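Local coordinates for protein AtxE2 (PDB 5TXC) that hydrolyses the isopeptide bond of the lasso peptides astexin-2 and astexin-3, converting the threaded peptides to linear chains, at residues 400-405 with 416-421; 348-353 with 438-443. All blocks are in the same frame, centred on the assembly; numbering follows the deposited sequence.

Interaction 1 of 2, residues 400-405 with 416-421; sequences PKVERL and FSDLVL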
loop_
_atom_site.group_PDB
_atom_site.type_symbol
_atom_site.label_atom_id
_atom_site.label_comp_id
_atom_site.label_asym_id
_atom_site.label_seq_id
_atom_site.Cartn_x
_atom_site.Cartn_y
_atom_site.Cartn_z
ATOM N N PRO A 400 -18.408 -12.010 -7.585
ATOM C CA PRO A 400 -18.638 -12.569 -6.250
ATOM C C PRO A 400 -19.569 -11.658 -5.470
ATOM O O PRO A 400 -19.712 -10.489 -5.810
ATOM C CB PRO A 400 -17.233 -12.597 -5.630
ATOM C CG PRO A 400 -16.312 -12.721 -6.832
ATOM C CD PRO A 400 -16.981 -11.919 -7.933
ATOM N N LYS A 401 -20.207 -12.185 -4.435
ATOM C CA LYS A 401 -21.087 -11.403 -3.591
ATOM C C LYS A 401 -20.278 -10.944 -2.379
ATOM O O LYS A 401 -19.491 -11.720 -1.829
ATOM C CB LYS A 401 -22.301 -12.260 -3.216
ATOM C CG LYS A 401 -23.538 -11.535 -2.763
ATOM C CD LYS A 401 -24.349 -12.383 -1.793
ATOM C CE LYS A 401 -25.164 -11.494 -0.904
ATOM N NZ LYS A 401 -26.172 -10.776 -1.754
ATOM N N VAL A 402 -20.413 -9.673 -2.006
ATOM C CA VAL A 402 -19.622 -9.069 -0.934
ATOM C C VAL A 402 -20.537 -8.626 0.202
ATOM O O VAL A 402 -21.623 -8.091 -0.040
ATOM C CB VAL A 402 -18.790 -7.876 -1.444
ATOM C CG1 VAL A 402 -17.965 -7.273 -0.304
ATOM C CG2 VAL A 402 -17.903 -8.323 -2.588
ATOM N N GLU A 403 -20.106 -8.877 1.441
ATOM C CA GLU A 403 -20.851 -8.525 2.644
ATOM C C GLU A 403 -19.888 -8.076 3.739
ATOM O O GLU A 403 -18.906 -8.766 4.024
ATOM C CB GLU A 403 -21.663 -9.733 3.089
ATOM C CG GLU A 403 -22.722 -9.555 4.133
ATOM C CD GLU A 403 -23.337 -10.916 4.452
ATOM O OE1 GLU A 403 -23.446 -11.773 3.523
ATOM O OE2 GLU A 403 -23.641 -11.165 5.641
ATOM N N ARG A 404 -20.162 -6.950 4.380
ATOM C CA ARG A 404 -19.272 -6.478 5.432
ATOM C C ARG A 404 -19.602 -7.144 6.775
ATOM O O ARG A 404 -20.770 -7.278 7.144
ATOM C CB ARG A 404 -19.336 -4.953 5.517
ATOM C CG ARG A 404 -18.416 -4.348 6.552
ATOM C CD ARG A 404 -17.852 -2.972 6.148
ATOM N NE ARG A 404 -16.917 -3.146 5.056
ATOM C CZ ARG A 404 -16.066 -2.225 4.632
ATOM N NH1 ARG A 404 -16.021 -1.025 5.203
ATOM N NH2 ARG A 404 -15.244 -2.520 3.649
ATOM N N LEU A 405 -18.575 -7.671 7.445
ATOM C CA LEU A 405 -18.677 -8.272 8.775
ATOM C C LEU A 405 -18.240 -7.260 9.818
ATOM O O LEU A 405 -17.262 -6.531 9.613
ATOM C CB LEU A 405 -17.778 -9.497 8.904
ATOM C CG LEU A 405 -17.988 -10.495 7.783
ATOM C CD1 LEU A 405 -16.896 -11.526 7.842
ATOM C CD2 LEU A 405 -19.361 -11.122 7.940
ATOM N N PHE A 416 -13.957 -4.532 11.617
ATOM C CA PHE A 416 -14.692 -4.847 10.399
ATOM C C PHE A 416 -13.824 -5.687 9.465
ATOM O O PHE A 416 -12.604 -5.740 9.592
ATOM C CB PHE A 416 -15.181 -3.597 9.678
ATOM C CG PHE A 416 -14.170 -2.980 8.766
ATOM C CD1 PHE A 416 -13.220 -2.109 9.258
ATOM C CD2 PHE A 416 -14.207 -3.232 7.399
ATOM C CE1 PHE A 416 -12.295 -1.517 8.427
ATOM C CE2 PHE A 416 -13.284 -2.649 6.561
ATOM C CZ PHE A 416 -12.318 -1.799 7.075
ATOM N N SER A 417 -14.485 -6.335 8.515
ATOM C CA SER A 417 -13.885 -7.155 7.479
ATOM C C SER A 417 -14.974 -7.415 6.447
ATOM O O SER A 417 -16.159 -7.197 6.712
ATOM C CB SER A 417 -13.342 -8.477 8.053
ATOM O OG SER A 417 -12.095 -8.271 8.705
ATOM N N ASP A 418 -14.572 -7.851 5.263
ATOM C CA ASP A 418 -15.511 -8.178 4.192
ATOM C C ASP A 418 -15.493 -9.673 3.895
ATOM O O ASP A 418 -14.426 -10.296 3.833
ATOM C CB ASP A 418 -15.170 -7.385 2.938
ATOM C CG ASP A 418 -15.381 -5.886 3.134
ATOM O OD1 ASP A 418 -16.522 -5.458 3.364
ATOM O OD2 ASP A 418 -14.385 -5.138 3.102
ATOM N N LEU A 419 -16.675 -10.240 3.714
ATOM C CA LEU A 419 -16.851 -11.628 3.333
ATOM C C LEU A 419 -17.149 -11.661 1.850
ATOM O O LEU A 419 -18.036 -10.945 1.387
ATOM C CB LEU A 419 -17.998 -12.278 4.102
ATOM C CG LEU A 419 -18.435 -13.705 3.694
ATOM C CD1 LEU A 419 -17.384 -14.780 4.053
ATOM C CD2 LEU A 419 -19.802 -14.054 4.285
ATOM N N VAL A 420 -16.375 -12.443 1.102
ATOM C CA VAL A 420 -16.551 -12.546 -0.342
ATOM C C VAL A 420 -16.995 -13.974 -0.633
ATOM O O VAL A 420 -16.332 -14.929 -0.216
ATOM C CB VAL A 420 -15.259 -12.172 -1.096
ATOM C CG1 VAL A 420 -15.485 -12.132 -2.606
ATOM C CG2 VAL A 420 -14.742 -10.817 -0.638
ATOM N N LEU A 421 -18.133 -14.119 -1.307
ATOM C CA LEU A 421 -18.682 -15.433 -1.574
ATOM C C LEU A 421 -18.715 -15.715 -3.072
ATOM O O LEU A 421 -18.912 -14.792 -3.872
ATOM C CB LEU A 421 -20.094 -15.594 -0.998
ATOM C CG LEU A 421 -20.284 -15.683 0.524
ATOM C CD1 LEU A 421 -21.759 -15.702 0.851
ATOM C CD2 LEU A 421 -19.602 -16.877 1.169
#
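Arg404 holds Asp418 side-on, with NE and NH2 each meeting a different carboxylate oxygen. Arg404 NE lies 2.9 Å from Asp418 OD1, which sits almost exactly in the guanidinium plane, while Arg404 NH2 reaches the syn lone pair of Asp418 OD2 at 2.8 Å. The second bond is the less straight of the two, with Asp418 OD2 tilted from the guanidinium plane; guanidinium and carboxylate are twisted 39° against each other. With CG anti to the backbone N (chi1 -178°) and bends at chi2 and chi3, the arginine chain bends across to 416-421, bringing its guanidinium beside Asp418. Phe416 presents CE2 to one guanidinium face, over its centre, 3.4 Å from Arg404 CZ; the two planes are 40° apart, so this is no parallel stack. The remaining nitrogen, NH1, bonds Asn327 OD1, and the Phe416 ring also stacks on His468. Were an alanine in place of this arginine, the buried Asp418 carboxylate would probably lose its countercharge and Phe416 the group its CE2 touches. The strands form an antiparallel hairpin at the margin of the eight-stranded mixed sheet of the alpha/beta-hydrolase domain, and 416-421 pairs antiparallel with strand 463-467 on its inner side. Lys401, Glu403 and Leu405 make hydrogen-bonded pairs with Leu421, Leu419 and Ser417, the Leu419 N to Glu403 O bond being nearly straight at 2.7 Å. Leu405 and Leu419 share the face turned to helix 494-512, Leu405 CD1 meeting Leu419 CB at 4.0 Å. Glu403, on that face too, sends its extended chain to a salt bridge with Arg513. On the other face, beyond the Arg404-Asp418 pair, Pro400 CB packs on Val420 CG1 at 3.5 Å, and helix 454-459 covers both residues.

Interaction 2 of 2, residues 348-353 with 438-443; sequences TGLLQG and YSSRGF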
loop_
_atom_site.group_PDB
_atom_site.type_symbol
_atom_site.label_atom_id
_atom_site.label_comp_id
_atom_site.label_asym_id
_atom_site.label_seq_id
_atom_site.Cartn_x
_atom_site.Cartn_y
_atom_site.Cartn_z
ATOM N N THR A 348 -18.337 3.330 2.055
ATOM C CA THR A 348 -17.193 2.475 2.294
ATOM C C THR A 348 -16.212 2.706 1.156
ATOM O O THR A 348 -16.564 3.300 0.133
ATOM C CB THR A 348 -17.598 0.993 2.342
ATOM O OG1 THR A 348 -18.161 0.614 1.080
ATOM C CG2 THR A 348 -18.615 0.700 3.445
ATOM N N GLY A 349 -14.967 2.268 1.344
ATOM C CA GLY A 349 -13.954 2.485 0.319
ATOM C C GLY A 349 -12.986 3.617 0.624
ATOM O O GLY A 349 -12.761 3.947 1.787
ATOM N N LEU A 350 -12.401 4.218 -0.405
ATOM C CA LEU A 350 -11.419 5.262 -0.216
ATOM C C LEU A 350 -11.687 6.332 -1.245
ATOM O O LEU A 350 -12.219 6.050 -2.320
ATOM C CB LEU A 350 -9.968 4.778 -0.383
ATOM C CG LEU A 350 -9.119 4.373 0.824
ATOM C CD1 LEU A 350 -7.711 3.920 0.387
ATOM C CD2 LEU A 350 -9.024 5.489 1.841
ATOM N N LEU A 351 -11.354 7.565 -0.880
ATOM C CA LEU A 351 -11.229 8.679 -1.808
ATOM C C LEU A 351 -9.780 9.127 -1.778
ATOM O O LEU A 351 -9.216 9.279 -0.693
ATOM C CB LEU A 351 -12.126 9.838 -1.413
ATOM C CG LEU A 351 -13.626 9.746 -1.632
ATOM C CD1 LEU A 351 -14.219 11.045 -1.162
ATOM C CD2 LEU A 351 -13.977 9.493 -3.088
ATOM N N GLN A 352 -9.155 9.301 -2.939
ATOM C CA GLN A 352 -7.733 9.633 -2.948
ATOM C C GLN A 352 -7.415 10.869 -3.790
ATOM O O GLN A 352 -7.963 11.057 -4.877
ATOM C CB GLN A 352 -6.933 8.436 -3.435
ATOM C CG GLN A 352 -7.081 7.231 -2.509
ATOM C CD GLN A 352 -7.403 5.953 -3.265
ATOM O OE1 GLN A 352 -8.030 5.997 -4.318
ATOM N NE2 GLN A 352 -6.987 4.811 -2.722
ATOM N N GLY A 353 -6.506 11.702 -3.286
ATOM C CA GLY A 353 -5.951 12.817 -4.047
ATOM C C GLY A 353 -6.918 13.898 -4.478
ATOM O O GLY A 353 -6.623 14.626 -5.417
ATOM N N TYR A 438 -5.385 -7.275 4.359
ATOM C CA TYR A 438 -5.269 -5.989 3.678
ATOM C C TYR A 438 -5.046 -4.901 4.727
ATOM O O TYR A 438 -5.836 -4.765 5.665
ATOM C CB TYR A 438 -6.544 -5.683 2.846
ATOM C CG TYR A 438 -6.343 -4.635 1.775
ATOM C CD1 TYR A 438 -5.076 -4.408 1.247
ATOM C CD2 TYR A 438 -7.409 -3.863 1.295
ATOM C CE1 TYR A 438 -4.859 -3.457 0.265
ATOM C CE2 TYR A 438 -7.204 -2.883 0.306
ATOM C CZ TYR A 438 -5.918 -2.687 -0.207
ATOM O OH TYR A 438 -5.667 -1.735 -1.187
ATOM N N SER A 439 -3.977 -4.125 4.571
ATOM C CA SER A 439 -3.682 -3.041 5.494
ATOM C C SER A 439 -4.139 -1.691 4.966
ATOM O O SER A 439 -3.799 -0.660 5.557
ATOM C CB SER A 439 -2.181 -2.987 5.790
ATOM O OG SER A 439 -1.465 -2.736 4.595
ATOM N N SER A 440 -4.874 -1.674 3.860
ATOM C CA SER A 440 -5.471 -0.456 3.328
ATOM C C SER A 440 -6.946 -0.751 3.051
ATOM O O SER A 440 -7.509 -1.724 3.561
ATOM C CB SER A 440 -4.696 0.018 2.088
ATOM O OG SER A 440 -5.158 1.294 1.674
ATOM N N ARG A 441 -7.587 0.079 2.217
ATOM C CA ARG A 441 -9.021 0.005 1.936
ATOM C C ARG A 441 -9.281 0.116 0.446
ATOM O O ARG A 441 -8.430 0.551 -0.330
ATOM C CB ARG A 441 -9.862 1.125 2.609
ATOM C CG ARG A 441 -10.242 0.888 4.049
ATOM C CD ARG A 441 -9.226 1.476 4.944
ATOM N NE ARG A 441 -9.515 1.265 6.354
ATOM C CZ ARG A 441 -10.392 1.998 7.030
ATOM N NH1 ARG A 441 -11.089 2.951 6.410
ATOM N NH2 ARG A 441 -10.566 1.783 8.319
ATOM N N GLY A 442 -10.491 -0.273 0.070
ATOM C CA GLY A 442 -10.957 -0.091 -1.286
ATOM C C GLY A 442 -11.231 -1.381 -2.021
ATOM O O GLY A 442 -11.953 -2.260 -1.540
ATOM N N PHE A 443 -10.631 -1.497 -3.193
ATOM C CA PHE A 443 -10.977 -2.552 -4.130
ATOM C C PHE A 443 -10.461 -3.910 -3.657
ATOM O O PHE A 443 -9.321 -4.038 -3.221
ATOM C CB PHE A 443 -10.399 -2.203 -5.512
ATOM C CG PHE A 443 -10.559 -3.296 -6.518
ATOM C CD1 PHE A 443 -11.805 -3.853 -6.744
ATOM C CD2 PHE A 443 -9.453 -3.790 -7.212
ATOM C CE1 PHE A 443 -11.971 -4.899 -7.681
ATOM C CE2 PHE A 443 -9.599 -4.817 -8.145
ATOM C CZ PHE A 443 -10.871 -5.376 -8.384
#
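The loop that follows strand 431-437 and carries Tyr438, the residue that stabilises the alkoxide intermediate, meets the outermost strand of a four-stranded antiparallel sheet where the chain enters strand 350-357. Leu350 does most of the touching. Its CG packs on Arg441 CB at 3.8 Å, and its CD1 comes within 3.5 Å of Arg441 O and 3.9 Å of Ser440 OG. The leucine and arginine side chains meet at about a right angle, CG and the CD1 branch of Leu350 lying against CB and the carbonyl of Arg441. Arg441 has CG anti to its carbonyl carbon and a bend at chi2 (92°), which carries the guanidinium away from Leu350; there NH2 bonds Ser326 O. Next to this packing two glycines lie close, Gly349 CA 4.3 Å from Gly442 CA. Each has backbone angles that only glycine takes up comfortably, since a side chain would collide with the carbonyl oxygen before it. The sheet is one of the successive four-stranded antiparallel units that, as in other prolyl oligopeptidase relatives, make up a beta-propeller, so the contact joins propeller to catalytic domain. It contains no hydrogen bond between the segments. Glu366, on the neighbouring strand 360-367, links the two sides instead: its backbone pairs with Leu350, while its carboxylate accepts bonds from Gln352 NE2 and Phe443 N. Within the loop the Tyr438 ring has the Ser440 carbonyl carbon over one face, toward the rim, and Ser440 and the nucleophile Ser527 are, side chain to side chain, about 11 Å apart.

In the fold
Interaction 1 is a mostly buried contact between consecutive strands of one sheet, whereas interaction 2 is a smaller, partly buried touch between parts of the chain that lie far apart in sequence. The first relies on regular backbone pairing and a charged pair inside the catalytic domain; the second is van der Waals packing between that domain and a propeller sheet, with its polar ties made through residues outside the two segments. Their centres are 15 Å apart, yet they meet: Phe416 CE1 lies 3.7 Å from Arg441 NH2, and Arg404 NH1 lies 3.6 Å from Thr348 CG2. The side chains of Asp418 and Tyr438 are about 7 Å apart at their nearest atoms.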